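Long-range contacts in sulfatase (Bacteroides fragilis CAG:558, PDB 6USS), which probably hydrolyses aryl sulfate esters as a calcium-dependent gut bacterial sulfatase of the alkaline phosphatase clan: residues T49-W54 with P359-W364; M78-Y83 with K373-L378; E381-S386 with I405-L410; T443-D448 with N464-I469. The protein carries 1 engineered substitution. All blocks are in the same frame, centred on the assembly; numbering follows the deposited sequence.

In the fold
Interactions 1, 2 and 3 gather around strand 357-363 and its neighbour 77-83 in the large mixed sheet of the sulfatase fold. Interaction 1 sets the loop 49-54 against strand 357-363, and interaction 2, its centre about 10 Å away, adds 373-378 to the other edge of 77-83; their segments alternate along the chain. Interactions 3 and 4 follow in series. The centre of interaction 3 lies about 12 Å from that of interaction 2, where L378 and F407 pack together and M360 of interaction 1 joins them. Interaction 4 belongs to the separate four-stranded antiparallel sheet, which R445 ties to Q81 of interaction 2, joining the C-terminal sheet to the main one.

Interaction 1 (T49-W54 with P359-W364); sequences TSLPFW and PMIVRW
L51 and I361 meet through different first torsions: CG of L51 stands anti to the backbone N (chi1 177°), whereas CG1 of I361 lies anti to its carbonyl carbon (chi1 -49°). The two branches reach toward each other tip to tip, with L51 CD2 3.6 Å from I361 CD1. Beside them the ring of F53 crosses P359 at about a right angle. P359 CB sits over one ring face, 4.0 Å from the centroid of the F53 ring, a CH-pi contact. I361 CG1 comes to the rim near the ring plane, 4.0 Å from F53 CZ, and the carbonyl oxygen of M360 lies in that plane at the edge. F53 therefore rests on the strand backbone as well as on its side chains.

The loop holds its own shape through an ST turn, in which L51 N donates to T49 OG1 at 2.8 Å; T66 is a further partner of that hydroxyl. W46 also meets the F53 ring, while S321 packs on P359, whose side chain is about 9 Å from that of the calcium ligand D322. With no hydrogen bond between the segments, the buried contact rests on apolar packing and the CH-pi contact.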
# COMPACT_ATOMS: atom_id res chain seq x y z
N THR A 49 -22.52 -1.80 26.35
CA THR A 49 -22.78 -0.43 25.96
C THR A 49 -23.89 0.10 26.86
O THR A 49 -24.67 -0.68 27.42
CB THR A 49 -23.18 -0.34 24.48
OG1 THR A 49 -23.74 0.95 24.18
CG2 THR A 49 -24.23 -1.41 24.15
N SER A 50 -23.94 1.42 27.02
CA SER A 50 -25.11 2.02 27.65
C SER A 50 -26.30 2.12 26.70
O SER A 50 -27.41 2.37 27.17
CB SER A 50 -24.79 3.40 28.25
OG SER A 50 -24.27 4.31 27.30
N LEU A 51 -26.11 1.93 25.39
CA LEU A 51 -27.23 2.00 24.45
C LEU A 51 -28.00 0.68 24.43
O LEU A 51 -27.42 -0.35 24.08
CB LEU A 51 -26.74 2.33 23.04
CG LEU A 51 -27.77 2.38 21.89
CD1 LEU A 51 -28.81 3.50 22.10
CD2 LEU A 51 -27.09 2.52 20.52
N PRO A 52 -29.30 0.66 24.80
CA PRO A 52 -30.04 -0.61 24.88
C PRO A 52 -30.46 -1.10 23.50
O PRO A 52 -31.31 -0.49 22.84
CB PRO A 52 -31.25 -0.25 25.76
CG PRO A 52 -30.93 1.12 26.36
CD PRO A 52 -30.10 1.79 25.31
N PHE A 53 -29.89 -2.25 23.08
CA PHE A 53 -30.27 -2.92 21.83
C PHE A 53 -31.45 -3.88 21.98
O PHE A 53 -32.06 -4.25 20.97
CB PHE A 53 -29.07 -3.68 21.25
CG PHE A 53 -28.18 -2.83 20.41
CD1 PHE A 53 -28.27 -2.87 19.03
CD2 PHE A 53 -27.27 -1.97 21.00
CE1 PHE A 53 -27.47 -2.07 18.25
CE2 PHE A 53 -26.45 -1.16 20.22
CZ PHE A 53 -26.55 -1.21 18.84
N TRP A 54 -31.73 -4.33 23.20
CA TRP A 54 -32.91 -5.11 23.54
C TRP A 54 -34.13 -4.19 23.62
O TRP A 54 -34.01 -2.97 23.57
CB TRP A 54 -32.68 -5.83 24.87
CG TRP A 54 -33.57 -6.96 25.12
CD1 TRP A 54 -34.30 -7.65 24.20
CD2 TRP A 54 -33.82 -7.58 26.39
NE1 TRP A 54 -35.00 -8.65 24.81
CE2 TRP A 54 -34.73 -8.63 26.16
CE3 TRP A 54 -33.38 -7.34 27.68
CZ2 TRP A 54 -35.21 -9.44 27.18
CZ3 TRP A 54 -33.84 -8.17 28.70
CH2 TRP A 54 -34.75 -9.20 28.44
N PRO A 359 -23.65 -5.34 18.34
CA PRO A 359 -24.23 -3.98 18.28
C PRO A 359 -23.84 -3.29 16.99
O PRO A 359 -22.67 -3.25 16.62
CB PRO A 359 -23.61 -3.28 19.49
CG PRO A 359 -22.29 -4.02 19.70
CD PRO A 359 -22.60 -5.45 19.36
N MET A 360 -24.83 -2.72 16.30
CA MET A 360 -24.57 -2.14 14.99
C MET A 360 -25.39 -0.87 14.81
O MET A 360 -26.59 -0.83 15.13
CB MET A 360 -24.87 -3.14 13.87
CG MET A 360 -24.59 -2.62 12.48
SD MET A 360 -25.13 -3.82 11.24
CE MET A 360 -25.15 -2.80 9.78
N ILE A 361 -24.74 0.17 14.30
CA ILE A 361 -25.35 1.48 14.13
C ILE A 361 -24.89 2.05 12.79
O ILE A 361 -23.73 1.88 12.40
CB ILE A 361 -24.96 2.45 15.27
CG1 ILE A 361 -25.17 1.81 16.64
CG2 ILE A 361 -25.76 3.72 15.16
CD1 ILE A 361 -24.78 2.72 17.80
N VAL A 362 -25.79 2.73 12.09
CA VAL A 362 -25.41 3.40 10.86
C VAL A 362 -25.95 4.82 10.88
O VAL A 362 -27.16 5.02 11.05
CB VAL A 362 -25.89 2.65 9.61
CG1 VAL A 362 -25.71 3.53 8.38
CG2 VAL A 362 -25.14 1.33 9.46
N ARG A 363 -25.06 5.79 10.74
CA ARG A 363 -25.43 7.16 10.45
C ARG A 363 -25.12 7.39 8.99
O ARG A 363 -24.09 6.93 8.48
CB ARG A 363 -24.66 8.16 11.33
CG ARG A 363 -25.12 9.62 11.17
CD ARG A 363 -24.46 10.55 12.19
NE ARG A 363 -23.07 10.86 11.88
CZ ARG A 363 -22.22 11.46 12.72
NH1 ARG A 363 -22.61 11.82 13.94
NH2 ARG A 363 -20.96 11.70 12.34
N TRP A 364 -26.03 8.06 8.30
CA TRP A 364 -25.93 8.36 6.88
C TRP A 364 -26.83 9.57 6.65
O TRP A 364 -28.00 9.41 6.26
CB TRP A 364 -26.36 7.14 6.06
CG TRP A 364 -26.13 7.25 4.58
CD1 TRP A 364 -25.65 8.33 3.89
CD2 TRP A 364 -26.38 6.23 3.60
NE1 TRP A 364 -25.57 8.04 2.55
CE2 TRP A 364 -26.01 6.76 2.34
CE3 TRP A 364 -26.85 4.92 3.66
CZ2 TRP A 364 -26.13 6.03 1.16
CZ3 TRP A 364 -26.96 4.19 2.49
CH2 TRP A 364 -26.59 4.75 1.25

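Interaction 2 (M78-Y83 with K373-L378); sequences MFTQAY and KCDKYL
M78 and K373 pair in parallel at the border of the mixed sulfatase sheet, where 373-378 runs beside 78-83 in two short ladders whose register shifts by one residue. In the first ladder C374 N donates to M78 O at 2.8 Å, and T80 N returns a longer bond to C374 O. After the corner at T80 and Q81 the second ladder is carried by Y83 N to L378 O, 2.9 Å, with a weak bond from L378 N to Q81 O before it.

The side chain of Q81 spans the break. Extended beyond CG, it brings NE2 to D375 O at 2.7 Å, nearly in line with the carbonyl bond although the N-H is bent (132°). On the face shared by F79, A82 and L378, L378 CD2 lies over one face of the F79 ring, 3.5 Å from F79 CD2. The leucine reaches there because its CG stands between the backbone N and the carbonyl carbon (chi1 58°), while its CD1 touches A82 CB. C374 SG approaches the same ring obliquely, a sulfur-aromatic contact.

Farther out, strand 357-363 flanks 77-83, with M360 packed on F79, A82 and L378, and L410 covers F79 and C374. R445 holds Q81 OE1, while E353 and R421 O bind the hydroxyls of Y83 and Y377, respectively. Inside the break one water accepts from Q81 N and donates to both C374 O and K376 O, 2.8 Å from C374 O.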
# COMPACT_ATOMS: atom_id res chain seq x y z
N MET A 78 -30.24 1.89 14.46
CA MET A 78 -29.66 0.76 15.16
C MET A 78 -30.15 -0.53 14.53
O MET A 78 -31.33 -0.65 14.20
CB MET A 78 -30.05 0.77 16.64
CG MET A 78 -29.69 2.03 17.40
SD MET A 78 -30.50 2.05 19.02
CE MET A 78 -30.01 0.44 19.66
N PHE A 79 -29.26 -1.50 14.39
CA PHE A 79 -29.66 -2.83 13.94
C PHE A 79 -29.67 -3.75 15.16
O PHE A 79 -28.61 -4.07 15.71
CB PHE A 79 -28.74 -3.35 12.85
CG PHE A 79 -28.99 -2.72 11.50
CD1 PHE A 79 -28.34 -1.54 11.14
CD2 PHE A 79 -29.89 -3.29 10.61
CE1 PHE A 79 -28.56 -0.96 9.91
CE2 PHE A 79 -30.12 -2.71 9.37
CZ PHE A 79 -29.46 -1.54 9.03
N THR A 80 -30.85 -4.14 15.60
CA THR A 80 -30.99 -4.93 16.81
C THR A 80 -30.83 -6.43 16.56
O THR A 80 -30.83 -7.21 17.52
CB THR A 80 -32.35 -4.65 17.48
OG1 THR A 80 -33.41 -4.96 16.58
CG2 THR A 80 -32.45 -3.19 17.87
N GLN A 81 -30.66 -6.85 15.31
CA GLN A 81 -30.46 -8.26 14.99
C GLN A 81 -29.36 -8.42 13.93
O GLN A 81 -29.54 -9.03 12.88
CB GLN A 81 -31.78 -8.89 14.54
CG GLN A 81 -31.98 -10.30 15.06
CD GLN A 81 -33.39 -10.88 14.81
OE1 GLN A 81 -33.79 -11.87 15.44
NE2 GLN A 81 -34.14 -10.27 13.90
N ALA A 82 -28.17 -7.88 14.21
CA ALA A 82 -27.02 -7.99 13.32
C ALA A 82 -26.08 -9.10 13.78
O ALA A 82 -25.74 -9.17 14.96
CB ALA A 82 -26.25 -6.66 13.26
N TYR A 83 -25.65 -9.95 12.84
CA TYR A 83 -24.83 -11.12 13.15
C TYR A 83 -23.44 -11.08 12.53
O TYR A 83 -23.24 -10.61 11.40
CB TYR A 83 -25.54 -12.41 12.70
CG TYR A 83 -26.78 -12.67 13.50
CD1 TYR A 83 -26.70 -13.07 14.83
CD2 TYR A 83 -28.04 -12.48 12.95
CE1 TYR A 83 -27.85 -13.28 15.59
CE2 TYR A 83 -29.19 -12.70 13.70
CZ TYR A 83 -29.09 -13.09 15.02
OH TYR A 83 -30.23 -13.30 15.75
N LYS A 373 -34.79 2.18 14.50
CA LYS A 373 -34.32 0.81 14.73
C LYS A 373 -34.79 -0.10 13.61
O LYS A 373 -35.84 0.13 13.01
CB LYS A 373 -34.83 0.26 16.08
CG LYS A 373 -34.21 0.90 17.30
CD LYS A 373 -34.94 0.47 18.57
CE LYS A 373 -34.62 1.38 19.76
NZ LYS A 373 -34.18 0.61 20.98
N CYS A 374 -34.00 -1.13 13.33
CA CYS A 374 -34.34 -2.09 12.29
C CYS A 374 -34.15 -3.49 12.84
O CYS A 374 -33.04 -3.90 13.20
CB CYS A 374 -33.49 -1.91 11.03
SG CYS A 374 -34.00 -3.09 9.74
N ASP A 375 -35.25 -4.24 12.85
CA ASP A 375 -35.37 -5.58 13.39
C ASP A 375 -34.88 -6.65 12.42
O ASP A 375 -34.60 -7.78 12.86
CB ASP A 375 -36.85 -5.83 13.71
CG ASP A 375 -37.07 -6.79 14.85
OD1 ASP A 375 -36.08 -7.21 15.51
OD2 ASP A 375 -38.26 -7.12 15.08
N LYS A 376 -34.79 -6.34 11.13
CA LYS A 376 -34.48 -7.35 10.12
C LYS A 376 -33.03 -7.82 10.27
O LYS A 376 -32.13 -7.03 10.55
CB LYS A 376 -34.71 -6.81 8.71
CG LYS A 376 -36.10 -6.18 8.51
CD LYS A 376 -37.17 -7.14 8.98
CE LYS A 376 -38.57 -6.71 8.58
NZ LYS A 376 -39.43 -7.94 8.61
N TYR A 377 -32.81 -9.12 10.09
CA TYR A 377 -31.48 -9.62 10.37
C TYR A 377 -30.56 -9.49 9.16
O TYR A 377 -31.01 -9.50 8.01
CB TYR A 377 -31.51 -11.07 10.88
CG TYR A 377 -32.21 -12.14 10.05
CD1 TYR A 377 -31.81 -12.44 8.75
CD2 TYR A 377 -33.22 -12.93 10.62
CE1 TYR A 377 -32.43 -13.47 8.02
CE2 TYR A 377 -33.85 -13.94 9.89
CZ TYR A 377 -33.45 -14.21 8.60
OH TYR A 377 -34.06 -15.22 7.88
N LEU A 378 -29.27 -9.33 9.45
CA LEU A 378 -28.23 -9.29 8.43
C LEU A 378 -26.98 -9.93 9.01
O LEU A 378 -26.86 -10.11 10.23
CB LEU A 378 -27.96 -7.86 7.97
CG LEU A 378 -27.56 -6.87 9.07
CD1 LEU A 378 -26.06 -6.92 9.40
CD2 LEU A 378 -27.97 -5.47 8.67
O HOH W 1 -31.18 -5.88 12.58

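Interaction 3 (E381-S386 with I405-L410); sequences EDFYPS and ISFIPL
S386 and F407 form the compact centre of this contact. F407 N donates to S386 OG at 3.0 Å, nearly straight (167°), and that hydroxyl in turn donates to D382 O, one helical turn back, from above the carbonyl plane. S386 OG also stands over the centre of the F407 ring, and CB lies over the same face, 3.7 Å from the ring centroid, a CH-pi contact. F407 bends back over the serine because CG stands between the backbone N and the carbonyl carbon (chi1 49°). The ring then turns its edge to the face of F383, a T-shaped pair with centroids 5.3 Å apart and planes at 74°. I408 CD1 adds a close touch on S386 CB.

At the rim a firm polar link remains: I405 N donates to D382 OD1 at 2.7 Å, arriving from above the carboxylate plane, and R421 makes a salt bridge to the same oxygen. The rest of this side is looser. A water links I405 O to D382 OD2, weakly on the aspartate side, the isoleucine side chain turns outward into an exposed position, and P385 makes only distant van der Waals contact with I405 and S406.

S406 OG accepts from I408 N in an ST turn and also bonds E389. The contact joins the first turn of helix 408-412 and the residues before it to helix 383-390, with F383 and F407 both packed on M360 of strand 357-363 and F383 also touching strand 315-321.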
# COMPACT_ATOMS: atom_id res chain seq x y z
N GLU A 381 -20.88 -10.71 6.21
CA GLU A 381 -20.49 -10.68 4.79
C GLU A 381 -21.32 -9.71 3.97
O GLU A 381 -20.89 -9.33 2.88
CB GLU A 381 -20.58 -12.07 4.14
CG GLU A 381 -21.95 -12.71 4.18
CD GLU A 381 -22.01 -13.85 5.20
OE1 GLU A 381 -22.68 -14.87 4.91
OE2 GLU A 381 -21.37 -13.72 6.28
N ASP A 382 -22.50 -9.31 4.46
CA ASP A 382 -23.32 -8.31 3.78
C ASP A 382 -22.66 -6.93 3.76
O ASP A 382 -22.97 -6.11 2.87
CB ASP A 382 -24.69 -8.19 4.44
CG ASP A 382 -25.44 -9.51 4.53
OD1 ASP A 382 -25.10 -10.45 3.77
OD2 ASP A 382 -26.37 -9.60 5.37
N PHE A 383 -21.80 -6.63 4.74
CA PHE A 383 -21.09 -5.35 4.77
C PHE A 383 -20.33 -5.08 3.47
O PHE A 383 -20.20 -3.92 3.06
CB PHE A 383 -20.11 -5.32 5.96
CG PHE A 383 -20.74 -5.02 7.29
CD1 PHE A 383 -21.80 -5.79 7.77
CD2 PHE A 383 -20.25 -4.00 8.09
CE1 PHE A 383 -22.37 -5.52 9.03
CE2 PHE A 383 -20.82 -3.73 9.35
CZ PHE A 383 -21.89 -4.49 9.81
N TYR A 384 -19.85 -6.15 2.81
CA TYR A 384 -19.04 -5.98 1.60
C TYR A 384 -19.85 -5.39 0.45
O TYR A 384 -19.50 -4.28 -0.02
CB TYR A 384 -18.39 -7.32 1.25
CG TYR A 384 -17.48 -7.42 0.05
CD1 TYR A 384 -17.96 -7.26 -1.24
CD2 TYR A 384 -16.14 -7.76 0.22
CE1 TYR A 384 -17.13 -7.40 -2.33
CE2 TYR A 384 -15.30 -7.91 -0.85
CZ TYR A 384 -15.79 -7.73 -2.13
OH TYR A 384 -14.94 -7.88 -3.20
N PRO A 385 -20.93 -6.02 -0.04
CA PRO A 385 -21.75 -5.35 -1.06
C PRO A 385 -22.32 -4.03 -0.59
O PRO A 385 -22.49 -3.13 -1.40
CB PRO A 385 -22.88 -6.35 -1.35
CG PRO A 385 -22.52 -7.61 -0.66
CD PRO A 385 -21.59 -7.25 0.45
N SER A 386 -22.64 -3.89 0.71
CA SER A 386 -23.30 -2.67 1.18
C SER A 386 -22.36 -1.48 1.13
O SER A 386 -22.75 -0.38 0.73
CB SER A 386 -23.84 -2.84 2.60
OG SER A 386 -24.67 -3.98 2.69
N ILE A 405 -25.37 -10.00 1.11
CA ILE A 405 -26.52 -9.37 0.46
C ILE A 405 -26.61 -7.94 0.98
O ILE A 405 -26.66 -7.72 2.20
CB ILE A 405 -27.83 -10.13 0.74
CG1 ILE A 405 -27.73 -11.59 0.32
CG2 ILE A 405 -28.97 -9.47 0.01
CD1 ILE A 405 -27.55 -11.78 -1.18
N SER A 406 -26.65 -6.98 0.07
CA SER A 406 -26.72 -5.58 0.47
C SER A 406 -27.88 -5.33 1.43
O SER A 406 -28.99 -5.83 1.21
CB SER A 406 -26.85 -4.69 -0.75
OG SER A 406 -26.80 -3.34 -0.35
N PHE A 407 -27.62 -4.60 2.51
CA PHE A 407 -28.67 -4.17 3.41
C PHE A 407 -29.04 -2.71 3.20
O PHE A 407 -29.75 -2.14 4.03
CB PHE A 407 -28.30 -4.43 4.88
CG PHE A 407 -26.93 -3.94 5.30
CD1 PHE A 407 -26.68 -2.58 5.51
CD2 PHE A 407 -25.90 -4.84 5.55
CE1 PHE A 407 -25.41 -2.13 5.91
CE2 PHE A 407 -24.62 -4.39 5.96
CZ PHE A 407 -24.38 -3.03 6.14
N ILE A 408 -28.59 -2.11 2.10
CA ILE A 408 -28.98 -0.75 1.74
C ILE A 408 -30.51 -0.66 1.68
O ILE A 408 -31.07 0.37 2.08
CB ILE A 408 -28.33 -0.31 0.42
CG1 ILE A 408 -26.91 0.22 0.63
CG2 ILE A 408 -29.08 0.85 -0.20
CD1 ILE A 408 -26.07 -0.57 1.57
N PRO A 409 -31.23 -1.69 1.21
CA PRO A 409 -32.70 -1.60 1.27
C PRO A 409 -33.25 -1.51 2.69
O PRO A 409 -34.35 -0.98 2.87
CB PRO A 409 -33.18 -2.88 0.56
CG PRO A 409 -32.12 -3.15 -0.41
CD PRO A 409 -30.82 -2.76 0.28
N LEU A 410 -32.52 -2.00 3.70
CA LEU A 410 -32.96 -1.75 5.07
C LEU A 410 -32.66 -0.32 5.48
O LEU A 410 -33.46 0.30 6.19
CB LEU A 410 -32.30 -2.74 6.03
CG LEU A 410 -32.59 -4.21 5.73
CD1 LEU A 410 -31.65 -5.13 6.51
CD2 LEU A 410 -34.04 -4.52 6.02
O HOH W 2 -28.38 -7.78 4.40

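Interaction 4 (T443-D448 with N464-I469); sequences TVRKGD and NIPQDI
Across the contact, I465 N donates to D448 O at 3.0 Å, the hydrogen bond that ties the turn after strand 441-446 to the end of strand 460-464. The same oxygen receives a CA-H...O contact from N464 CA at 3.2 Å, so two successive residues converge on one carbonyl.

Van der Waals contacts surround this bond. I465 lies over the guanidinium of R445, with I465 CB 3.8 Å from R445 CZ and above the middle of the flat group. The arginine chain bends at its second torsion (chi2 68°) to bring that face round. Nearby, the P466 ring meets D448 at about a right angle, P466 CG coming 3.6 Å from D448 OD1, and D448 CB packs against the amide of N464.

Polar bonds within the segments and beyond fix the guanidinium. R445 NE donates to G447 O at 2.8 Å, tilted from both the carbonyl and guanidinium planes, with a weak second bond from NH2. Y83 bonds NH1 weakly. G447 takes a positive phi, and its N is bonded to the hydroxyl of Y377.

The arrangement belongs to the four-stranded antiparallel C-terminal sheet: G447 and D448 form the tight link of the hairpin between strands 441-446 and 449-454, and the loop leaving the outermost strand, 460-464, folds back against it.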
# COMPACT_ATOMS: atom_id res chain seq x y z
N THR A 443 -24.66 -23.88 12.02
CA THR A 443 -25.90 -23.25 12.42
C THR A 443 -26.57 -22.67 11.19
O THR A 443 -25.91 -22.08 10.33
CB THR A 443 -25.62 -22.13 13.43
OG1 THR A 443 -24.94 -22.68 14.55
CG2 THR A 443 -26.92 -21.51 13.89
N VAL A 444 -27.90 -22.83 11.11
CA VAL A 444 -28.71 -22.04 10.19
C VAL A 444 -29.78 -21.27 10.97
O VAL A 444 -30.40 -21.81 11.89
CB VAL A 444 -29.35 -22.91 9.09
CG1 VAL A 444 -30.24 -24.02 9.72
CG2 VAL A 444 -30.15 -22.03 8.14
N ARG A 445 -29.97 -20.01 10.59
CA ARG A 445 -31.07 -19.18 11.05
C ARG A 445 -31.95 -18.85 9.86
O ARG A 445 -31.44 -18.52 8.78
CB ARG A 445 -30.56 -17.89 11.69
CG ARG A 445 -31.65 -16.89 12.01
CD ARG A 445 -32.54 -17.38 13.13
NE ARG A 445 -33.57 -16.40 13.43
CZ ARG A 445 -33.36 -15.23 14.05
NH1 ARG A 445 -32.14 -14.88 14.46
NH2 ARG A 445 -34.37 -14.40 14.25
N LYS A 446 -33.27 -18.96 10.03
CA LYS A 446 -34.19 -18.69 8.93
C LYS A 446 -35.53 -18.34 9.53
O LYS A 446 -36.15 -19.18 10.19
CB LYS A 446 -34.30 -19.90 8.01
CG LYS A 446 -35.28 -19.74 6.84
CD LYS A 446 -35.82 -21.11 6.40
CE LYS A 446 -35.83 -21.29 4.88
NZ LYS A 446 -36.09 -20.04 4.12
N GLY A 447 -35.98 -17.11 9.31
CA GLY A 447 -37.21 -16.67 9.96
C GLY A 447 -37.01 -16.64 11.47
O GLY A 447 -36.00 -16.13 11.98
N ASP A 448 -37.96 -17.20 12.19
CA ASP A 448 -37.92 -17.21 13.64
C ASP A 448 -37.07 -18.33 14.19
O ASP A 448 -36.92 -18.43 15.41
CB ASP A 448 -39.34 -17.36 14.20
CG ASP A 448 -40.24 -16.20 13.82
OD1 ASP A 448 -39.72 -15.14 13.38
OD2 ASP A 448 -41.48 -16.36 13.97
N ASN A 464 -36.69 -20.84 18.87
CA ASN A 464 -37.46 -19.72 18.34
C ASN A 464 -36.86 -18.45 18.93
O ASN A 464 -37.18 -18.07 20.05
CB ASN A 464 -38.94 -19.84 18.71
CG ASN A 464 -39.81 -18.98 17.84
OD1 ASN A 464 -39.76 -17.75 17.90
ND2 ASN A 464 -40.62 -19.62 17.00
N ILE A 465 -35.99 -17.80 18.15
CA ILE A 465 -35.24 -16.66 18.68
C ILE A 465 -36.15 -15.52 19.15
O ILE A 465 -35.97 -15.05 20.28
CB ILE A 465 -34.18 -16.21 17.66
CG1 ILE A 465 -33.16 -17.34 17.41
CG2 ILE A 465 -33.50 -14.92 18.11
CD1 ILE A 465 -32.33 -17.74 18.61
N PRO A 466 -37.14 -15.07 18.37
CA PRO A 466 -37.98 -13.97 18.88
C PRO A 466 -38.80 -14.33 20.11
O PRO A 466 -39.18 -13.44 20.88
CB PRO A 466 -38.89 -13.64 17.68
CG PRO A 466 -38.16 -14.19 16.49
CD PRO A 466 -37.50 -15.43 16.99
N GLN A 467 -39.07 -15.62 20.34
CA GLN A 467 -39.75 -16.05 21.55
C GLN A 467 -38.80 -16.45 22.68
O GLN A 467 -39.24 -16.54 23.83
CB GLN A 467 -40.65 -17.25 21.27
CG GLN A 467 -41.95 -16.90 20.59
CD GLN A 467 -42.68 -18.15 20.14
OE1 GLN A 467 -42.63 -19.20 20.82
NE2 GLN A 467 -43.35 -18.08 18.98
N ASP A 468 -37.54 -16.71 22.38
CA ASP A 468 -36.62 -17.29 23.36
C ASP A 468 -35.23 -16.69 23.14
O ASP A 468 -34.29 -17.34 22.69
CB ASP A 468 -36.60 -18.81 23.25
CG ASP A 468 -35.67 -19.46 24.23
OD1 ASP A 468 -35.31 -18.82 25.24
OD2 ASP A 468 -35.29 -20.62 23.97
N ILE A 469 -35.08 -15.41 23.49
CA ILE A 469 -33.85 -14.71 23.14
C ILE A 469 -32.66 -15.32 23.88
O ILE A 469 -31.54 -15.30 23.37
CB ILE A 469 -34.00 -13.20 23.41
CG1 ILE A 469 -32.99 -12.40 22.60
CG2 ILE A 469 -33.85 -12.87 24.91
CD1 ILE A 469 -32.95 -10.94 23.00